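Local coordinates for conserved protein with 2 CBS domains (Pyrobaculum aerophilum, PDB 2RIH), which binds AMP through a pair of CBS domains and probably serves as an adenine-nucleotide-sensing module, at residues T23-A28 / D68-A73; P80-D85 / H103-N108. All blocks are in the same frame, centred on the assembly; numbering follows the deposited sequence.

Contact 1: residues T23-A28 / D68-A73; sequences TIREVA and DLDGPA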
loop_
_atom_site.group_PDB
_atom_site.type_symbol
_atom_site.label_atom_id
_atom_site.label_comp_id
_atom_site.label_asym_id
_atom_site.label_seq_id
_atom_site.Cartn_x
_atom_site.Cartn_y
_atom_site.Cartn_z
ATOM N N THR A 23 -2.337 -10.932 18.119
ATOM C CA THR A 23 -3.364 -9.909 18.205
ATOM C C THR A 23 -3.174 -8.936 17.055
ATOM O O THR A 23 -2.133 -8.929 16.405
ATOM C CB THR A 23 -3.318 -9.140 19.533
ATOM O OG1 THR A 23 -2.126 -8.341 19.595
ATOM C CG2 THR A 23 -3.388 -10.108 20.719
ATOM N N ILE A 24 -4.182 -8.106 16.830
ATOM C CA ILE A 24 -4.131 -7.097 15.781
ATOM C C ILE A 24 -2.992 -6.098 16.001
ATOM O O ILE A 24 -2.294 -5.738 15.056
ATOM C CB ILE A 24 -5.474 -6.327 15.661
ATOM C CG1 ILE A 24 -6.598 -7.279 15.218
ATOM C CG2 ILE A 24 -5.315 -5.140 14.690
ATOM C CD1 ILE A 24 -7.958 -6.673 15.301
ATOM N N ARG A 25 -2.820 -5.643 17.237
ATOM C CA ARG A 25 -1.768 -4.675 17.547
ATOM C C ARG A 25 -0.371 -5.292 17.480
ATOM O O ARG A 25 0.594 -4.590 17.174
ATOM C CB ARG A 25 -1.980 -4.033 18.928
ATOM C CG ARG A 25 -1.267 -2.682 19.059
ATOM C CD ARG A 25 -1.507 -2.001 20.387
ATOM N NE ARG A 25 -2.919 -1.941 20.759
ATOM C CZ ARG A 25 -3.777 -0.967 20.450
ATOM N NH1 ARG A 25 -3.408 0.079 19.725
ATOM N NH2 ARG A 25 -5.031 -1.043 20.873
ATOM N N GLU A 26 -0.256 -6.584 17.790
ATOM C CA GLU A 26 1.021 -7.287 17.648
ATOM C C GLU A 26 1.469 -7.272 16.191
ATOM O O GLU A 26 2.637 -6.991 15.904
ATOM C CB GLU A 26 0.941 -8.722 18.180
ATOM C CG GLU A 26 0.999 -8.797 19.699
ATOM C CD GLU A 26 0.601 -10.152 20.251
ATOM O OE1 GLU A 26 0.190 -11.032 19.470
ATOM O OE2 GLU A 26 0.697 -10.338 21.480
ATOM N N VAL A 27 0.532 -7.559 15.284
ATOM C CA VAL A 27 0.798 -7.500 13.846
ATOM C C VAL A 27 1.207 -6.089 13.425
ATOM O O VAL A 27 2.203 -5.909 12.730
ATOM C CB VAL A 27 -0.427 -7.943 13.011
ATOM C CG1 VAL A 27 -0.204 -7.643 11.503
ATOM C CG2 VAL A 27 -0.727 -9.419 13.259
ATOM N N ALA A 28 0.421 -5.101 13.841
ATOM C CA ALA A 28 0.721 -3.696 13.573
ATOM C C ALA A 28 2.102 -3.275 14.058
ATOM O O ALA A 28 2.799 -2.543 13.364
ATOM C CB ALA A 28 -0.349 -2.797 14.192
ATOM N N ASP A 68 -11.684 -4.055 18.746
ATOM C CA ASP A 68 -10.704 -4.193 19.795
ATOM C C ASP A 68 -9.390 -4.586 19.117
ATOM O O ASP A 68 -9.204 -5.732 18.701
ATOM C CB ASP A 68 -11.156 -5.250 20.807
ATOM C CG ASP A 68 -10.220 -5.368 21.997
ATOM O OD1 ASP A 68 -10.566 -6.133 22.917
ATOM O OD2 ASP A 68 -9.156 -4.704 22.031
ATOM N N LEU A 69 -8.496 -3.607 19.006
ATOM C CA LEU A 69 -7.190 -3.772 18.352
ATOM C C LEU A 69 -6.224 -4.661 19.150
ATOM O O LEU A 69 -5.178 -5.055 18.647
ATOM C CB LEU A 69 -6.568 -2.395 18.087
ATOM C CG LEU A 69 -6.871 -1.642 16.776
ATOM C CD1 LEU A 69 -8.149 -2.061 16.081
ATOM C CD2 LEU A 69 -6.838 -0.125 17.030
ATOM N N ASP A 70 -6.575 -4.970 20.393
ATOM C CA ASP A 70 -5.840 -5.963 21.180
ATOM C C ASP A 70 -6.537 -7.328 21.186
ATOM O O ASP A 70 -6.154 -8.220 21.934
ATOM C CB ASP A 70 -5.629 -5.455 22.603
ATOM C CG ASP A 70 -4.685 -4.285 22.654
ATOM O OD1 ASP A 70 -3.519 -4.450 22.257
ATOM O OD2 ASP A 70 -5.112 -3.202 23.080
ATOM N N GLY A 71 -7.553 -7.480 20.347
ATOM C CA GLY A 71 -8.172 -8.775 20.101
ATOM C C GLY A 71 -7.405 -9.531 19.016
ATOM O O GLY A 71 -6.442 -9.012 18.448
ATOM N N PRO A 72 -7.818 -10.774 18.732
ATOM C CA PRO A 72 -7.141 -11.585 17.727
ATOM C C PRO A 72 -7.116 -10.973 16.321
ATOM O O PRO A 72 -8.089 -10.326 15.895
ATOM C CB PRO A 72 -7.939 -12.898 17.738
ATOM C CG PRO A 72 -9.235 -12.568 18.362
ATOM C CD PRO A 72 -8.942 -11.496 19.354
ATOM N N ALA A 73 -6.002 -11.190 15.617
ATOM C CA ALA A 73 -5.838 -10.744 14.230
ATOM C C ALA A 73 -6.460 -11.705 13.231
ATOM O O ALA A 73 -6.857 -11.282 12.153
ATOM C CB ALA A 73 -4.360 -10.536 13.894
HETATM O O HOH W 1 -2.177 -6.651 21.680
#
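Arg25 grips the carboxylate of Asp70 side-on with NE and NH2, one nitrogen to each oxygen, yet the two flat groups are far from coplanar: their planes stand 44° apart. NE reaches Asp70 OD1 at 3.0 Å and NH2 reaches Asp70 OD2 at 3.1 Å. Both oxygens lie close to the guanidinium plane, whereas both nitrogens approach from above the carboxylate plane. The Arg25 side chain leaves the helix with CG anti to the backbone N (chi1 -158°) and bends at chi3, which swings the guanidinium over Leu69 CB, 3.5 Å from NH2. In the second subunit, Arg66 also salt-bridges Asp70 OD1 and the carbonyl of Val63 accepts from Arg25 NH1, so the pair sits at the dimer interface. A water spans Asp70 OD1 and Thr23 OG1.

Behind this polar edge the first turn of the helix lies against the type I turn Asp68-Gly71. Ile24 N donates to Gly71 O at 2.9 Å, with Arg25 N making a weak bond to Leu69 O. Ile24 CB packs on Leu69 O at 3.3 Å, and its CG1 meets Pro72 O and Ala73. Val27 CG2 touches Ala73 CB at 3.9 Å, while Asp68 OD2 takes the backbone N of Asp70 in an Asx turn. Thr23 OG1 accepts from Glu26 N at 3.1 Å, and Glu26 OE1 accepts from Thr23 N. This reciprocal pair is a capping box, here starting helix 24-34 of the first CBS domain where the loop after helix 56-64 crosses its N-terminus.

Contact 2: residues P80-D85 / H103-N108; sequences PITVLD and HVVVVN. With SO4 (sulfate ion), chain C; SO4 (sulfate ion), chain D.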
loop_
_atom_site.group_PDB
_atom_site.type_symbol
_atom_site.label_atom_id
_atom_site.label_comp_id
_atom_site.label_asym_id
_atom_site.label_seq_id
_atom_site.Cartn_x
_atom_site.Cartn_y
_atom_site.Cartn_z
ATOM N N PRO A 80 -3.893 -16.688 2.240
ATOM C CA PRO A 80 -2.684 -16.277 1.521
ATOM C C PRO A 80 -2.754 -16.504 0.003
ATOM O O PRO A 80 -3.048 -17.619 -0.457
ATOM C CB PRO A 80 -1.577 -17.150 2.148
ATOM C CG PRO A 80 -2.159 -17.708 3.385
ATOM C CD PRO A 80 -3.626 -17.847 3.106
ATOM N N ILE A 81 -2.509 -15.439 -0.755
ATOM C CA ILE A 81 -2.346 -15.527 -2.198
ATOM C C ILE A 81 -0.845 -15.669 -2.449
ATOM O O ILE A 81 -0.061 -14.755 -2.168
ATOM C CB ILE A 81 -2.901 -14.289 -2.950
ATOM C CG1 ILE A 81 -4.385 -14.041 -2.604
ATOM C CG2 ILE A 81 -2.700 -14.452 -4.477
ATOM C CD1 ILE A 81 -5.320 -15.262 -2.755
ATOM N N THR A 82 -0.449 -16.821 -2.971
ATOM C CA THR A 82 0.958 -17.166 -3.048
ATOM C C THR A 82 1.500 -17.290 -4.467
ATOM O O THR A 82 0.759 -17.536 -5.417
ATOM C CB THR A 82 1.239 -18.514 -2.347
ATOM O OG1 THR A 82 0.561 -19.555 -3.051
ATOM C CG2 THR A 82 0.777 -18.498 -0.880
ATOM N N VAL A 83 2.814 -17.113 -4.575
ATOM C CA VAL A 83 3.571 -17.476 -5.770
ATOM C C VAL A 83 4.785 -18.266 -5.318
ATOM O O VAL A 83 5.144 -18.242 -4.145
ATOM C CB VAL A 83 4.032 -16.245 -6.594
ATOM C CG1 VAL A 83 2.831 -15.522 -7.172
ATOM C CG2 VAL A 83 4.894 -15.302 -5.746
ATOM N N LEU A 84 5.401 -18.978 -6.253
ATOM C CA LEU A 84 6.635 -19.705 -5.983
ATOM C C LEU A 84 7.830 -18.765 -6.076
ATOM O O LEU A 84 7.801 -17.797 -6.834
ATOM C CB LEU A 84 6.816 -20.866 -6.969
ATOM C CG LEU A 84 5.810 -22.010 -6.895
ATOM C CD1 LEU A 84 5.925 -22.880 -8.146
ATOM C CD2 LEU A 84 6.011 -22.847 -5.619
ATOM N N ASP A 85 8.869 -19.049 -5.288
ATOM C CA ASP A 85 10.146 -18.330 -5.360
ATOM C C ASP A 85 10.808 -18.436 -6.751
ATOM O O ASP A 85 11.603 -17.573 -7.143
ATOM C CB ASP A 85 11.116 -18.808 -4.258
ATOM C CG ASP A 85 11.383 -20.318 -4.291
ATOM O OD1 ASP A 85 10.642 -21.075 -4.953
ATOM O OD2 ASP A 85 12.343 -20.752 -3.625
ATOM N N HIS A 103 0.386 -7.169 -2.536
ATOM C CA HIS A 103 1.411 -8.080 -2.035
ATOM C C HIS A 103 1.075 -9.491 -2.472
ATOM O O HIS A 103 -0.074 -9.782 -2.790
ATOM C CB HIS A 103 1.457 -8.065 -0.499
ATOM C CG HIS A 103 1.872 -6.749 0.082
ATOM N ND1 HIS A 103 0.972 -5.737 0.340
ATOM C CD2 HIS A 103 3.085 -6.280 0.457
ATOM C CE1 HIS A 103 1.617 -4.703 0.849
ATOM N NE2 HIS A 103 2.899 -5.002 0.923
ATOM N N VAL A 104 2.095 -10.349 -2.503
ATOM C CA VAL A 104 1.913 -11.791 -2.606
ATOM C C VAL A 104 2.907 -12.461 -1.673
ATOM O O VAL A 104 4.023 -11.962 -1.450
ATOM C CB VAL A 104 2.089 -12.372 -4.046
ATOM C CG1 VAL A 104 0.945 -11.950 -4.939
ATOM C CG2 VAL A 104 3.440 -11.987 -4.644
ATOM N N VAL A 105 2.482 -13.589 -1.120
ATOM C CA VAL A 105 3.333 -14.409 -0.273
ATOM C C VAL A 105 4.168 -15.306 -1.183
ATOM O O VAL A 105 3.622 -16.002 -2.037
ATOM C CB VAL A 105 2.479 -15.238 0.709
ATOM C CG1 VAL A 105 3.350 -16.173 1.541
ATOM C CG2 VAL A 105 1.684 -14.309 1.611
ATOM N N VAL A 106 5.491 -15.252 -1.036
ATOM C CA VAL A 106 6.383 -16.106 -1.811
ATOM C C VAL A 106 6.696 -17.359 -1.006
ATOM O O VAL A 106 7.143 -17.274 0.134
ATOM C CB VAL A 106 7.709 -15.391 -2.184
ATOM C CG1 VAL A 106 8.563 -16.277 -3.071
ATOM C CG2 VAL A 106 7.430 -14.059 -2.886
ATOM N N VAL A 107 6.454 -18.518 -1.607
ATOM C CA VAL A 107 6.723 -19.800 -0.967
ATOM C C VAL A 107 7.601 -20.655 -1.878
ATOM O O VAL A 107 7.752 -20.357 -3.067
ATOM C CB VAL A 107 5.415 -20.552 -0.609
ATOM C CG1 VAL A 107 4.596 -19.751 0.414
ATOM C CG2 VAL A 107 4.582 -20.854 -1.865
ATOM N N ASN A 108 8.220 -21.684 -1.306
ATOM C CA ASN A 108 9.002 -22.632 -2.088
ATOM C C ASN A 108 8.144 -23.832 -2.480
ATOM O O ASN A 108 6.977 -23.916 -2.089
ATOM C CB ASN A 108 10.279 -23.057 -1.342
ATOM C CG ASN A 108 10.007 -23.798 -0.039
ATOM O OD1 ASN A 108 8.950 -24.409 0.155
ATOM N ND2 ASN A 108 10.989 -23.768 0.857
HETATM S S SO4 C . -2.687 -5.122 0.380
HETATM O O1 SO4 C . -3.349 -4.493 -0.756
HETATM O O2 SO4 C . -1.788 -6.163 -0.122
HETATM O O3 SO4 C . -1.882 -4.157 1.123
HETATM O O4 SO4 C . -3.706 -5.690 1.234
HETATM S S SO4 D . 5.504 -2.378 1.241
HETATM O O1 SO4 D . 4.766 -2.063 0.031
HETATM O O2 SO4 D . 6.816 -2.903 0.885
HETATM O O3 SO4 D . 5.703 -1.177 2.025
HETATM O O4 SO4 D . 4.778 -3.355 2.025
#
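Pro80 begins the contact by resting CB on Val105 CG2, and Ile81 follows with its carbonyl accepting from Val105 N at 3.0 Å. Thr82 pairs with Val105 in parallel register; its CG2 lies 4.0 Å from Val105 CB. The Val83 side chain points to the opposite face of the sheet from that of Thr82. Val83 N donates to Val105 O at 2.9 Å, and Val83 O accepts from Val107 N. A chi1 of -66° sets Val83 CG1 anti to the carbonyl carbon and puts CG2 between the backbone N and that carbon, where it meets Val104 CG2 at 3.8 Å and also Val106 CG2. Helix 89-99 covers this side through Val91 and Ala92. Leu84 returns to the Thr82 face and lays CD2 over Asn108 O. Asp85 N closes the run on Val107 O at 2.8 Å, and Asp85 CA packs on Val106 CG1 at 3.5 Å.

Beyond the pairing, His103 uses both ring nitrogens in its own plane: ND1 to sulfate C O2 at 2.8 Å, NE2 to sulfate D O4 at 2.7 Å. This is consistent with a positively charged imidazolium in this crystal, and the sulfates may mimic AMP phosphates, since His103 belongs to both nucleotide sites.

Both segments of contact 1 precede those of contact 2 in the sequence, and the two contacts lie on opposite sides of the chain's centre. Their own centres are 23 Å apart and their nearest atoms about 11 Å, so the two do not meet. Contact 1 belongs to the first CBS domain, where helix 24-34 meets the loop that leads on from helix 56-64; contact 2 is the parallel edge of the second domain's three-stranded sheet, within the beta-alpha-beta unit 82-84, 89-99, 103-107. Strand 50-55 of the first domain packs on Pro80, Val105 and Val107, which joins the two halves. Residues 23-28/68-73 lie against the second subunit, while 80-85/103-108 lie at the junction between the domains that holds the AMP sites.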